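Local coordinates for protein superoxide dismutase (Anaplasma phagocytophilum, PDB 3JS4) that probably protects the cell from superoxide by dismutating the radical into oxygen and hydrogen peroxide at an iron centre, at residues W150-Y155 with V165-A170. Sequence-based numbering, arbitrary orientation.
Sequences WVWLVY and VSTANA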
loop_
_atom_site.group_PDB
_atom_site.type_symbol
_atom_site.label_atom_id
_atom_site.label_comp_id
_atom_site.label_asym_id
_atom_site.label_seq_id
_atom_site.Cartn_x
_atom_site.Cartn_y
_atom_site.Cartn_z
ATOM N N TRP A 150 -4.506 -1.157 6.155
ATOM C CA TRP A 150 -3.209 -1.127 5.491
ATOM C C TRP A 150 -2.099 -0.825 6.514
ATOM O O TRP A 150 -2.293 -0.034 7.447
ATOM C CB TRP A 150 -3.182 -0.023 4.415
ATOM C CG TRP A 150 -4.216 -0.215 3.357
ATOM C CD1 TRP A 150 -5.523 0.179 3.408
ATOM C CD2 TRP A 150 -4.048 -0.899 2.091
ATOM N NE1 TRP A 150 -6.178 -0.198 2.248
ATOM C CE2 TRP A 150 -5.301 -0.863 1.426
ATOM C CE3 TRP A 150 -2.960 -1.503 1.451
ATOM C CZ2 TRP A 150 -5.504 -1.434 0.142
ATOM C CZ3 TRP A 150 -3.160 -2.058 0.168
ATOM C CH2 TRP A 150 -4.426 -2.035 -0.452
ATOM N N VAL A 151 -0.927 -1.414 6.297
ATOM C CA VAL A 151 0.279 -1.070 7.057
ATOM C C VAL A 151 1.247 -0.324 6.127
ATOM O O VAL A 151 1.465 -0.737 4.979
ATOM C CB VAL A 151 0.904 -2.343 7.637
ATOM C CG1 VAL A 151 2.213 -2.073 8.380
ATOM C CG2 VAL A 151 -0.113 -3.018 8.548
ATOM N N TRP A 152 1.779 0.794 6.609
ATOM C CA TRP A 152 2.694 1.625 5.822
ATOM C C TRP A 152 4.068 1.778 6.480
ATOM O O TRP A 152 4.161 2.070 7.684
ATOM C CB TRP A 152 2.103 3.034 5.618
ATOM C CG TRP A 152 0.686 3.011 5.126
ATOM C CD1 TRP A 152 -0.439 2.845 5.875
ATOM C CD2 TRP A 152 0.249 3.112 3.761
ATOM N NE1 TRP A 152 -1.552 2.839 5.066
ATOM C CE2 TRP A 152 -1.162 2.999 3.765
ATOM C CE3 TRP A 152 0.913 3.289 2.539
ATOM C CZ2 TRP A 152 -1.932 3.083 2.593
ATOM C CZ3 TRP A 152 0.132 3.356 1.353
ATOM C CH2 TRP A 152 -1.260 3.251 1.405
ATOM N N LEU A 153 5.121 1.637 5.676
ATOM C CA LEU A 153 6.427 2.195 6.014
ATOM C C LEU A 153 6.439 3.611 5.442
ATOM O O LEU A 153 6.180 3.812 4.247
ATOM C CB LEU A 153 7.589 1.365 5.426
ATOM C CG LEU A 153 9.013 1.886 5.669
ATOM C CD1 LEU A 153 9.284 2.040 7.189
ATOM C CD2 LEU A 153 10.090 0.987 5.013
ATOM N N VAL A 154 6.699 4.593 6.291
ATOM C CA VAL A 154 6.689 5.986 5.839
ATOM C C VAL A 154 7.930 6.711 6.281
ATOM O O VAL A 154 8.602 6.270 7.234
ATOM C CB VAL A 154 5.452 6.785 6.368
ATOM C CG1 VAL A 154 4.156 6.113 5.922
ATOM C CG2 VAL A 154 5.505 6.955 7.917
ATOM N N TYR A 155 8.230 7.822 5.598
ATOM C CA TYR A 155 9.191 8.785 6.114
ATOM C C TYR A 155 8.455 9.976 6.729
ATOM O O TYR A 155 7.714 10.681 6.045
ATOM C CB TYR A 155 10.178 9.248 5.039
ATOM C CG TYR A 155 11.168 10.265 5.568
ATOM C CD1 TYR A 155 12.276 9.865 6.302
ATOM C CD2 TYR A 155 10.971 11.632 5.367
ATOM C CE1 TYR A 155 13.175 10.791 6.804
ATOM C CE2 TYR A 155 11.867 12.577 5.875
ATOM C CZ TYR A 155 12.962 12.141 6.587
ATOM O OH TYR A 155 13.859 13.046 7.093
ATOM N N VAL A 165 3.140 3.009 10.365
ATOM C CA VAL A 165 1.794 3.362 10.827
ATOM C C VAL A 165 0.758 2.474 10.134
ATOM O O VAL A 165 1.013 1.970 9.057
ATOM C CB VAL A 165 1.424 4.865 10.578
ATOM C CG1 VAL A 165 2.383 5.816 11.330
ATOM C CG2 VAL A 165 1.412 5.218 9.073
ATOM N N SER A 166 -0.419 2.302 10.727
ATOM C CA SER A 166 -1.492 1.620 10.017
ATOM C C SER A 166 -2.698 2.539 9.791
ATOM O O SER A 166 -2.882 3.565 10.485
ATOM C CB SER A 166 -1.898 0.323 10.717
ATOM O OG SER A 166 -2.287 0.560 12.063
ATOM N N THR A 167 -3.482 2.198 8.776
ATOM C CA THR A 167 -4.719 2.912 8.518
ATOM C C THR A 167 -5.906 1.948 8.405
ATOM O O THR A 167 -5.744 0.756 8.094
ATOM C CB THR A 167 -4.616 3.739 7.241
ATOM O OG1 THR A 167 -4.300 2.871 6.135
ATOM C CG2 THR A 167 -3.527 4.833 7.393
ATOM N N ALA A 168 -7.091 2.492 8.667
ATOM C CA ALA A 168 -8.349 1.757 8.513
ATOM C C ALA A 168 -8.884 1.858 7.081
ATOM O O ALA A 168 -8.781 2.901 6.446
ATOM C CB ALA A 168 -9.408 2.297 9.520
ATOM N N ASN A 169 -9.475 0.759 6.606
ATOM C CA ASN A 169 -10.293 0.742 5.395
ATOM C C ASN A 169 -9.526 1.284 4.192
ATOM O O ASN A 169 -8.579 0.625 3.757
ATOM C CB ASN A 169 -11.634 1.429 5.657
ATOM C CG ASN A 169 -12.424 0.735 6.760
ATOM O OD1 ASN A 169 -12.297 -0.484 6.968
ATOM N ND2 ASN A 169 -13.242 1.493 7.460
ATOM N N ALA A 170 -9.865 2.485 3.708
ATOM C CA ALA A 170 -9.147 3.062 2.560
ATOM C C ALA A 170 -8.194 4.233 2.878
ATOM O O ALA A 170 -7.571 4.785 1.956
ATOM C CB ALA A 170 -10.138 3.486 1.439
#
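With CG of Trp-152 set anti to its own carbonyl carbon (chi1 -49°), and OG1 of Thr-167 lying between the backbone N and C of that residue (chi1 58°), indole and hydroxyl meet on one face of the sheet. Trp-152 NE1 donates to Thr-167 OG1 at 2.9 Å; the N-H...O angle of 169° and a hydroxyl lying in the indole plane identify a nearly straight, edge-on bond. The two side chains cross at about a right angle, and Thr-167 CG2 approaches the same NE1 at 3.6 Å.

The backbones belong to an antiparallel hairpin, strands 149-156 and 161-168, in the C-terminal domain of the iron/manganese superoxide dismutases, where 149-156 is the middle strand of three. Trp-150/Thr-167 and Trp-152/Val-165 are hydrogen-bonded pairs, each with two bonds, and Val-151/Ser-166 between them is a non-hydrogen-bonded pair. The shortest of these bonds, Trp-152 N to Val-165 O at 2.8 Å, is nearly collinear with the carbonyl. Next to it, Val-165 CG2 packs on Trp-152 CB at 4.1 Å and also touches Val-154 CG1.

Trp-150 turns its indole edge to the Asn-169 carbonyl, whose O lies near the ring plane, 3.0 Å from Trp-150 NE1. The same Asn-169 O accepts a hydrogen bond from Trp-188 NE1. The Trp-150 ring meets iron ligand His-101 edge-to-face, and the nearest atoms of its side chain and the iron are about 4 Å apart, so this end of the hairpin lines the metal site.

Thr-167 OG1 is also hydrogen-bonded to Asp-171 O. Since it accepts from Trp-152, its own proton can serve that carbonyl, a two-bond chain that should restrain the hydroxyl's rotation and ties the Trp-152 indole to the loop following the strand.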